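Local coordinates for protein polysaccharide deacetylase (Streptococcus pyogenes, PDB 6DQ3) that removes N-acetyl groups from the linkage unit that joins rhamnopolysaccharides to the streptococcal cell wall, as a zinc-dependent carbohydrate esterase of family 4, at residues A[15-20]-A[32-37]; A[39-44]-A[89-94]. All blocks are in the same frame, centred on the assembly; numbering follows the deposited sequence.

Contact 1: A[15-20]-A[32-37]; sequences HAIHVM and VNPDLF. With ZN (zinc ion), chain F; ACT (acetate ion), chain C.
I17 reaches over the F37 ring with the end of its side chain. Its CD1 sits 3.7 Å from the centroid of that ring and 14° off the normal, a CH-pi contact made by a methyl over the middle of a face, with the two side chains crossing at about a right angle. With CG1 anti to its own carbonyl carbon (chi1 -56°) and the chain extended beyond it, I17 carries CD1 out to the ring, while CG2 turns to P34, 3.9 Å from P34 CA. V32 lies alongside I17, pointing the same way. The proline ring lies on the backbone of H18: P34 CD is 3.5 Å from H18 C, and V19 CG2 brushes P34 CG.

The two backbones join in a single beta bridge, I17 with V32. V32 N donates to A16 O at 3.0 Å and nearly straight (170°), whereas H18 N to V32 O is weak and bent. N33 caps helix 34-46, its OD1 accepting from D35 N in the carbonyl plane.

H18 leaves the backbone away from 32-37, and its NE2 binds a zinc ion at 2.1 Å together with E24. D82 OD2 accepts from both H18 ND1 and I17 N, so the ring is held at both nitrogens and NE2 is probably a stronger ligand. This zinc is separate from the one bound by D78, H133 and H137. H15, touching D78, donates from NE2 at 2.7 Å to an acetate oxygen near its ring plane; that acetate, probably from the crystallisation liquor, may mark a pocket.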
# COMPACT_ATOMS: atom_id res chain seq x y z
N HIS A 15 -1.88 7.68 2.85
CA HIS A 15 -3.02 7.98 2.00
C HIS A 15 -2.70 9.27 1.25
O HIS A 15 -1.96 9.25 0.27
CB HIS A 15 -4.31 8.06 2.81
CG HIS A 15 -4.92 6.71 3.08
ND1 HIS A 15 -4.43 5.86 4.04
CD2 HIS A 15 -5.96 6.07 2.49
CE1 HIS A 15 -5.16 4.75 4.05
NE2 HIS A 15 -6.09 4.86 3.12
N ALA A 16 -3.20 10.39 1.75
CA ALA A 16 -3.01 11.67 1.07
C ALA A 16 -1.67 12.30 1.42
O ALA A 16 -1.28 12.36 2.59
CB ALA A 16 -4.13 12.63 1.42
N ILE A 17 -0.97 12.80 0.40
CA ILE A 17 0.23 13.60 0.59
C ILE A 17 0.13 14.79 -0.36
O ILE A 17 0.34 14.63 -1.57
CB ILE A 17 1.53 12.82 0.34
CG1 ILE A 17 1.55 11.58 1.24
CG2 ILE A 17 2.74 13.70 0.61
CD1 ILE A 17 2.81 10.73 1.12
N HIS A 18 -0.18 15.96 0.17
CA HIS A 18 -0.20 17.16 -0.66
C HIS A 18 -0.35 18.37 0.25
O HIS A 18 -0.65 18.26 1.44
CB HIS A 18 -1.32 17.11 -1.72
CG HIS A 18 -2.70 16.89 -1.17
ND1 HIS A 18 -3.29 15.65 -1.11
CD2 HIS A 18 -3.62 17.77 -0.70
CE1 HIS A 18 -4.50 15.76 -0.61
NE2 HIS A 18 -4.73 17.04 -0.35
N VAL A 19 -0.09 19.55 -0.34
CA VAL A 19 -0.32 20.79 0.37
C VAL A 19 -1.81 20.97 0.58
O VAL A 19 -2.61 20.76 -0.34
CB VAL A 19 0.28 21.97 -0.41
CG1 VAL A 19 -0.14 23.28 0.26
CG2 VAL A 19 1.79 21.86 -0.48
N MET A 20 -2.20 21.36 1.79
CA MET A 20 -3.61 21.43 2.13
C MET A 20 -4.29 22.62 1.46
O MET A 20 -3.68 23.67 1.23
CB MET A 20 -3.79 21.53 3.65
CG MET A 20 -3.66 20.22 4.40
SD MET A 20 -4.04 20.42 6.16
CE MET A 20 -2.47 21.00 6.79
N VAL A 32 -0.64 14.16 4.94
CA VAL A 32 0.76 14.37 5.28
C VAL A 32 1.32 15.48 4.39
O VAL A 32 1.12 15.47 3.17
CB VAL A 32 1.57 13.08 5.11
CG1 VAL A 32 3.05 13.37 5.32
CG2 VAL A 32 1.06 12.02 6.06
N ASN A 33 2.03 16.42 5.01
CA ASN A 33 2.68 17.49 4.26
C ASN A 33 3.80 16.90 3.40
O ASN A 33 4.57 16.06 3.88
CB ASN A 33 3.25 18.52 5.23
CG ASN A 33 3.86 19.71 4.53
OD1 ASN A 33 4.87 19.58 3.84
ND2 ASN A 33 3.26 20.88 4.71
N PRO A 34 3.90 17.29 2.13
CA PRO A 34 5.01 16.78 1.30
C PRO A 34 6.37 16.96 1.95
O PRO A 34 7.20 16.04 1.89
CB PRO A 34 4.88 17.60 0.00
CG PRO A 34 3.42 17.99 -0.06
CD PRO A 34 3.00 18.20 1.38
N ASP A 35 6.64 18.12 2.55
CA ASP A 35 7.94 18.32 3.19
C ASP A 35 8.22 17.25 4.24
O ASP A 35 9.34 16.75 4.34
CB ASP A 35 8.02 19.72 3.81
CG ASP A 35 8.07 20.82 2.77
OD1 ASP A 35 8.60 20.59 1.66
OD2 ASP A 35 7.56 21.93 3.05
N LEU A 36 7.20 16.89 5.03
CA LEU A 36 7.38 15.86 6.05
C LEU A 36 7.63 14.49 5.42
O LEU A 36 8.47 13.72 5.90
CB LEU A 36 6.17 15.81 6.97
CG LEU A 36 6.15 14.69 8.01
CD1 LEU A 36 7.35 14.81 8.94
CD2 LEU A 36 4.85 14.70 8.81
N PHE A 37 6.90 14.16 4.35
CA PHE A 37 7.16 12.92 3.64
C PHE A 37 8.61 12.87 3.16
O PHE A 37 9.30 11.86 3.34
CB PHE A 37 6.18 12.78 2.48
CG PHE A 37 6.33 11.50 1.70
CD1 PHE A 37 6.25 10.27 2.34
CD2 PHE A 37 6.55 11.53 0.34
CE1 PHE A 37 6.38 9.10 1.62
CE2 PHE A 37 6.69 10.37 -0.38
CZ PHE A 37 6.60 9.15 0.26
ZN ZN F . -6.76 17.70 -0.28
C ACT C . -8.44 1.98 2.75
O ACT C . -7.80 2.91 2.21
OXT ACT C . -9.56 1.58 2.41
CH3 ACT C . -7.78 1.32 3.85

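Contact 2: A[39-44]-A[89-94]; sequences QQLQKM and PILKKY
Aromatic packing leads this contact: the Y94 ring lies against the backbone of helix 34-46, one face turned to the peptide link between L41 and Q42. Q42 N stands 3.9 Å above the ring plane, over its centre, and the opposite face is covered toward its rim by CG of K93. Y94 has CG anti to its carbonyl carbon (chi1 -69°), which swings the ring across to the other helix as the chain leaves helix 81-93.

Of the aliphatic contacts, L41 makes most. Its CB lies over the same face as Q42 N, at the rim, 3.8 Å from Y94 CD2, while CD1 pushes farther in, touching L91 CD2 at 3.8 Å and I90 CG2 at 3.9 Å. Q42 adds only the near part of its chain, CB lying 3.5 Å from Y94 OH, before its amide leads away.

The polar ends find partners just outside the segments. D38 takes a hydrogen bond from the Y94 hydroxyl at OD1 and forms a salt bridge with K93 NZ through OD2, so one carboxylate clasps both.

Helix 34-46 thus packs on two others: L41 faces the end of helix 81-93, whereas Q40, K43 and M44 pack on helix 221-228, with M44 also touching strand 8-14.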
# COMPACT_ATOMS: atom_id res chain seq x y z
N GLN A 39 11.13 14.34 4.51
CA GLN A 39 11.99 14.16 5.67
C GLN A 39 11.90 12.74 6.23
O GLN A 39 12.89 12.22 6.76
CB GLN A 39 11.64 15.18 6.75
CG GLN A 39 12.02 16.61 6.39
CD GLN A 39 11.31 17.64 7.25
OE1 GLN A 39 10.76 17.33 8.31
NE2 GLN A 39 11.31 18.89 6.79
N GLN A 40 10.73 12.11 6.13
CA GLN A 40 10.61 10.72 6.55
C GLN A 40 11.45 9.80 5.67
O GLN A 40 12.19 8.94 6.16
CB GLN A 40 9.15 10.29 6.54
CG GLN A 40 8.30 10.94 7.61
CD GLN A 40 6.82 10.71 7.38
OE1 GLN A 40 6.41 10.27 6.31
NE2 GLN A 40 6.01 11.02 8.39
N LEU A 41 11.35 9.97 4.35
CA LEU A 41 12.14 9.13 3.45
C LEU A 41 13.63 9.39 3.62
O LEU A 41 14.43 8.45 3.60
CB LEU A 41 11.73 9.37 2.00
CG LEU A 41 10.42 8.79 1.51
CD1 LEU A 41 10.30 9.06 0.02
CD2 LEU A 41 10.32 7.31 1.80
N GLN A 42 14.02 10.66 3.75
CA GLN A 42 15.43 10.97 3.99
C GLN A 42 15.96 10.21 5.19
O GLN A 42 17.06 9.64 5.14
CB GLN A 42 15.59 12.48 4.20
CG GLN A 42 17.02 12.91 4.48
CD GLN A 42 17.11 14.38 4.85
OE1 GLN A 42 16.11 15.01 5.19
NE2 GLN A 42 18.32 14.93 4.80
N LYS A 43 15.20 10.18 6.29
CA LYS A 43 15.66 9.52 7.50
C LYS A 43 15.72 8.00 7.32
O LYS A 43 16.65 7.35 7.81
CB LYS A 43 14.76 9.89 8.67
CG LYS A 43 15.24 9.41 10.03
CD LYS A 43 16.46 10.16 10.51
CE LYS A 43 17.03 9.49 11.76
NZ LYS A 43 18.04 10.34 12.45
N MET A 44 14.75 7.42 6.61
CA MET A 44 14.82 5.99 6.31
C MET A 44 16.04 5.67 5.47
O MET A 44 16.73 4.67 5.71
CB MET A 44 13.55 5.54 5.60
CG MET A 44 12.30 5.55 6.47
SD MET A 44 10.85 4.96 5.58
CE MET A 44 9.67 6.25 5.97
N PRO A 89 7.55 11.82 -7.29
CA PRO A 89 8.85 12.52 -7.43
C PRO A 89 9.72 12.40 -6.19
O PRO A 89 10.94 12.24 -6.30
CB PRO A 89 8.44 13.98 -7.69
CG PRO A 89 7.06 13.90 -8.24
CD PRO A 89 6.40 12.68 -7.61
N ILE A 90 9.12 12.49 -5.01
CA ILE A 90 9.89 12.39 -3.78
C ILE A 90 10.43 10.97 -3.59
O ILE A 90 11.56 10.78 -3.14
CB ILE A 90 9.03 12.84 -2.58
CG1 ILE A 90 8.63 14.31 -2.77
CG2 ILE A 90 9.79 12.65 -1.29
CD1 ILE A 90 7.60 14.84 -1.79
N LEU A 91 9.64 9.96 -3.97
CA LEU A 91 10.15 8.59 -3.90
C LEU A 91 11.34 8.40 -4.84
O LEU A 91 12.35 7.79 -4.45
CB LEU A 91 9.04 7.60 -4.24
CG LEU A 91 7.96 7.48 -3.16
CD1 LEU A 91 6.64 7.05 -3.78
CD2 LEU A 91 8.39 6.51 -2.06
N LYS A 92 11.25 8.92 -6.06
CA LYS A 92 12.37 8.83 -7.00
C LYS A 92 13.60 9.55 -6.46
O LYS A 92 14.73 9.07 -6.62
CB LYS A 92 11.97 9.42 -8.35
CG LYS A 92 11.05 8.55 -9.18
CD LYS A 92 10.97 9.03 -10.63
CE LYS A 92 10.30 10.39 -10.74
NZ LYS A 92 10.17 10.84 -12.15
N LYS A 93 13.40 10.72 -5.84
CA LYS A 93 14.51 11.47 -5.27
C LYS A 93 15.35 10.61 -4.34
O LYS A 93 16.58 10.69 -4.35
CB LYS A 93 13.95 12.69 -4.52
CG LYS A 93 14.95 13.44 -3.65
CD LYS A 93 14.31 14.68 -3.04
CE LYS A 93 15.29 15.46 -2.17
NZ LYS A 93 14.64 16.63 -1.51
N TYR A 94 14.71 9.76 -3.55
CA TYR A 94 15.41 8.92 -2.59
C TYR A 94 15.59 7.49 -3.09
O TYR A 94 16.01 6.62 -2.31
CB TYR A 94 14.66 8.95 -1.25
CG TYR A 94 14.79 10.31 -0.60
CD1 TYR A 94 15.98 10.69 0.02
CD2 TYR A 94 13.76 11.24 -0.66
CE1 TYR A 94 16.12 11.94 0.60
CE2 TYR A 94 13.89 12.50 -0.07
CZ TYR A 94 15.08 12.84 0.55
OH TYR A 94 15.24 14.08 1.13

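In the fold
From the N terminus, strand 8-14 runs out into 15-20, and contact 1 closes the loop that follows, bringing the chain back at 32-37 with eleven residues of neither helix nor strand between. Contact 2 opens after contact 1 has closed, so the two stand in series, neither nested nor crossed. It spans 44 residues, including helix 54-63 and strand 71-77, before helix 81-93 returns to helix 34-46. That helix serves both contacts, whose centres lie about 12 Å apart. They touch directly: F37 CD2 packs on I90 CG2 at 3.8 Å, joining the loop that carries H18 and E24, helix 34-46 and helix 81-93 on the same side of the chain's centre.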